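Local coordinates for DegV domain-containing protein spr0652 (Streptococcus pneumoniae, PDB 6CNG) that binds a long-chain fatty acid, here linoleic acid, and may take part in lipid transport or fatty acid metabolism, at residues Leu182-Leu188 with Phe287-Glu291. Residues are numbered along the deposited sequence; the frame is centred on the assembly and turned at random.
With EIC (linoleic acid), chain C; ACT (acetate ion), chain I.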
loop_
_atom_site.group_PDB
_atom_site.type_symbol
_atom_site.label_atom_id
_atom_site.label_comp_id
_atom_site.label_asym_id
_atom_site.label_seq_id
_atom_site.Cartn_x
_atom_site.Cartn_y
_atom_site.Cartn_z
ATOM N N LEU A 182 -7.619 10.732 -5.506
ATOM C CA LEU A 182 -6.801 11.745 -4.885
ATOM C C LEU A 182 -7.376 13.117 -5.188
ATOM O O LEU A 182 -7.559 13.487 -6.342
ATOM C CB LEU A 182 -5.369 11.628 -5.397
ATOM C CG LEU A 182 -4.784 10.234 -5.436
ATOM C CD1 LEU A 182 -3.367 10.278 -5.955
ATOM C CD2 LEU A 182 -4.804 9.609 -4.077
ATOM N N ALA A 183 -7.608 13.884 -4.129
ATOM C CA ALA A 183 -7.945 15.288 -4.246
ATOM C C ALA A 183 -6.717 16.168 -4.415
ATOM O O ALA A 183 -6.830 17.276 -4.933
ATOM C CB ALA A 183 -8.691 15.690 -2.990
ATOM N N LYS A 184 -5.552 15.704 -4.004
ATOM C CA LYS A 184 -4.343 16.466 -4.204
ATOM C C LYS A 184 -3.251 15.498 -4.581
ATOM O O LYS A 184 -3.218 14.369 -4.090
ATOM C CB LYS A 184 -3.927 17.166 -2.932
ATOM C CG LYS A 184 -4.682 18.443 -2.696
ATOM C CD LYS A 184 -4.667 18.896 -1.284
ATOM C CE LYS A 184 -4.797 20.411 -1.221
ATOM N NZ LYS A 184 -5.593 20.969 -2.347
ATOM N N VAL A 185 -2.369 15.943 -5.462
ATOM C CA VAL A 185 -1.279 15.095 -5.950
ATOM C C VAL A 185 0.032 15.858 -5.964
ATOM O O VAL A 185 0.996 15.458 -6.614
ATOM C CB VAL A 185 -1.600 14.535 -7.345
ATOM C CG1 VAL A 185 -2.892 13.747 -7.327
ATOM C CG2 VAL A 185 -1.690 15.647 -8.332
ATOM N N ASP A 186 0.079 16.951 -5.224
ATOM C CA ASP A 186 1.226 17.837 -5.296
ATOM C C ASP A 186 2.493 17.156 -4.823
ATOM O O ASP A 186 3.553 17.366 -5.392
ATOM C CB ASP A 186 0.948 19.095 -4.484
ATOM C CG ASP A 186 -0.363 19.751 -4.882
ATOM O OD1 ASP A 186 -0.649 19.794 -6.090
ATOM O OD2 ASP A 186 -1.127 20.186 -4.002
ATOM N N ASN A 187 2.416 16.351 -3.771
ATOM C CA ASN A 187 3.627 15.718 -3.281
ATOM C C ASN A 187 4.144 14.676 -4.255
ATOM O O ASN A 187 5.355 14.512 -4.402
ATOM C CB ASN A 187 3.390 15.109 -1.912
ATOM C CG ASN A 187 3.317 16.157 -0.824
ATOM O OD1 ASN A 187 3.714 17.295 -1.000
ATOM N ND2 ASN A 187 2.780 15.780 0.288
ATOM N N LEU A 188 3.247 13.949 -4.911
ATOM C CA LEU A 188 3.663 13.062 -5.990
ATOM C C LEU A 188 4.435 13.819 -7.067
ATOM O O LEU A 188 5.516 13.401 -7.491
ATOM C CB LEU A 188 2.436 12.384 -6.597
ATOM C CG LEU A 188 1.828 11.271 -5.762
ATOM C CD1 LEU A 188 0.397 11.011 -6.195
ATOM C CD2 LEU A 188 2.677 10.017 -5.844
ATOM N N PHE A 287 1.282 10.842 3.125
ATOM C CA PHE A 287 2.070 11.887 2.519
ATOM C C PHE A 287 1.788 11.992 1.043
ATOM O O PHE A 287 1.704 13.096 0.499
ATOM C CB PHE A 287 3.533 11.535 2.741
ATOM C CG PHE A 287 4.479 12.440 2.057
ATOM C CD1 PHE A 287 4.553 13.761 2.388
ATOM C CD2 PHE A 287 5.319 11.956 1.101
ATOM C CE1 PHE A 287 5.440 14.580 1.755
ATOM C CE2 PHE A 287 6.197 12.782 0.470
ATOM C CZ PHE A 287 6.268 14.077 0.800
ATOM N N TYR A 288 1.653 10.867 0.381
ATOM C CA TYR A 288 1.498 10.892 -1.060
ATOM C C TYR A 288 0.062 10.916 -1.512
ATOM O O TYR A 288 -0.244 11.525 -2.539
ATOM C CB TYR A 288 2.194 9.691 -1.643
ATOM C CG TYR A 288 3.616 9.958 -1.803
ATOM C CD1 TYR A 288 4.042 10.980 -2.629
ATOM C CD2 TYR A 288 4.538 9.218 -1.142
ATOM C CE1 TYR A 288 5.345 11.234 -2.802
ATOM C CE2 TYR A 288 5.868 9.462 -1.311
ATOM C CZ TYR A 288 6.273 10.480 -2.144
ATOM O OH TYR A 288 7.614 10.752 -2.332
ATOM N N ALA A 289 -0.825 10.265 -0.798
ATOM C CA ALA A 289 -2.229 10.345 -1.179
ATOM C C ALA A 289 -2.854 11.657 -0.747
ATOM O O ALA A 289 -3.813 12.120 -1.376
ATOM C CB ALA A 289 -3.004 9.179 -0.575
ATOM N N GLU A 290 -2.327 12.239 0.334
ATOM C CA GLU A 290 -2.706 13.546 0.842
ATOM C C GLU A 290 -4.123 13.579 1.379
ATOM O O GLU A 290 -4.820 12.564 1.411
ATOM C CB GLU A 290 -2.494 14.615 -0.230
ATOM C CG GLU A 290 -1.031 14.721 -0.685
ATOM C CD GLU A 290 -0.670 16.093 -1.234
ATOM O OE1 GLU A 290 -0.915 17.112 -0.553
ATOM O OE2 GLU A 290 -0.142 16.157 -2.352
ATOM N N GLU A 291 -4.541 14.744 1.826
ATOM C CA GLU A 291 -5.792 14.835 2.552
ATOM C C GLU A 291 -6.959 14.557 1.630
ATOM O O GLU A 291 -7.024 15.061 0.509
ATOM C CB GLU A 291 -5.901 16.203 3.192
ATOM C CG GLU A 291 -4.817 16.453 4.224
ATOM C CD GLU A 291 -4.962 15.580 5.429
ATOM O OE1 GLU A 291 -3.956 15.386 6.131
ATOM O OE2 GLU A 291 -6.074 15.081 5.677
HETATM C C1 EIC C . 10.402 6.573 -1.575
HETATM C C2 EIC C . 8.917 6.245 -1.479
HETATM C C3 EIC C . 8.105 6.728 -2.660
HETATM C C4 EIC C . 6.721 6.122 -2.666
HETATM C C5 EIC C . 5.935 6.517 -3.898
HETATM C C6 EIC C . 4.581 5.817 -3.965
HETATM C C7 EIC C . 3.539 6.397 -2.999
HETATM C C8 EIC C . 2.274 5.559 -2.994
HETATM C C9 EIC C . 1.352 6.115 -1.934
HETATM C C10 EIC C . 0.396 6.966 -2.235
HETATM C C11 EIC C . 0.155 7.469 -3.652
HETATM C C12 EIC C . -1.347 7.345 -3.873
HETATM C C13 EIC C . -1.906 6.767 -4.915
HETATM C C14 EIC C . -1.095 6.181 -6.051
HETATM C C15 EIC C . -0.694 4.735 -5.772
HETATM C C16 EIC C . 0.091 4.189 -6.955
HETATM C C17 EIC C . 0.648 2.826 -6.668
HETATM C C18 EIC C . 1.454 2.351 -7.856
HETATM O O1 EIC C . 11.241 5.704 -1.936
HETATM O O2 EIC C . 10.787 7.734 -1.289
HETATM C C ACT I . -2.087 22.816 -4.056
HETATM O O ACT I . -1.061 22.589 -4.751
HETATM O OXT ACT I . -2.909 21.974 -3.577
HETATM C CH3 ACT I . -2.352 24.342 -3.761
HETATM O O HOH W 1 -6.012 13.758 -1.837
HETATM O O HOH W 2 0.495 13.827 -3.702
#
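The amide of Asn187 lies stacked against the ring of Phe287, the two planes only 25° apart, with ND2 3.3 Å from Phe287 CE1. The same ND2 donates a nearly straight 2.9 Å hydrogen bond to Phe287 O, which lies almost in the plane of the Asn187 amide, so stack and bond together fix the rotation of the amide. Next along, Glu290, just past helix 283-289 and at positive phi, sends its carboxylate back to the start of helix 186-190. With CG beside the backbone N (chi1 -61°) and the chain extended beyond, OE2 takes the backbone N of Asn187 at 2.9 Å from above the carboxylate plane; OE1 is bound by Tyr75. The helix start would probably favour the charged form of this buried acid, the nearby Asp186 carboxylate oppose it. A water bonded to OE2 bridges Tyr288 O and Leu188 N, while a second ties Lys184 N to Ala289 O and Glu291 O. Leu188 CD2 packs 3.6 Å from Tyr288 CD1, and Tyr288, its OH hydrogen-bonded to Ser83 OG, rests CB 3.3 Å from C10 of the lipid. Leu182 CD2 touches Ala289 CB, and Leu182 CD1 meets C13 of the linoleic acid. The end of helix 283-289 and Leu182 thus line part of the fatty acid pocket of this DegV-family protein, with helix 186-190 packed behind.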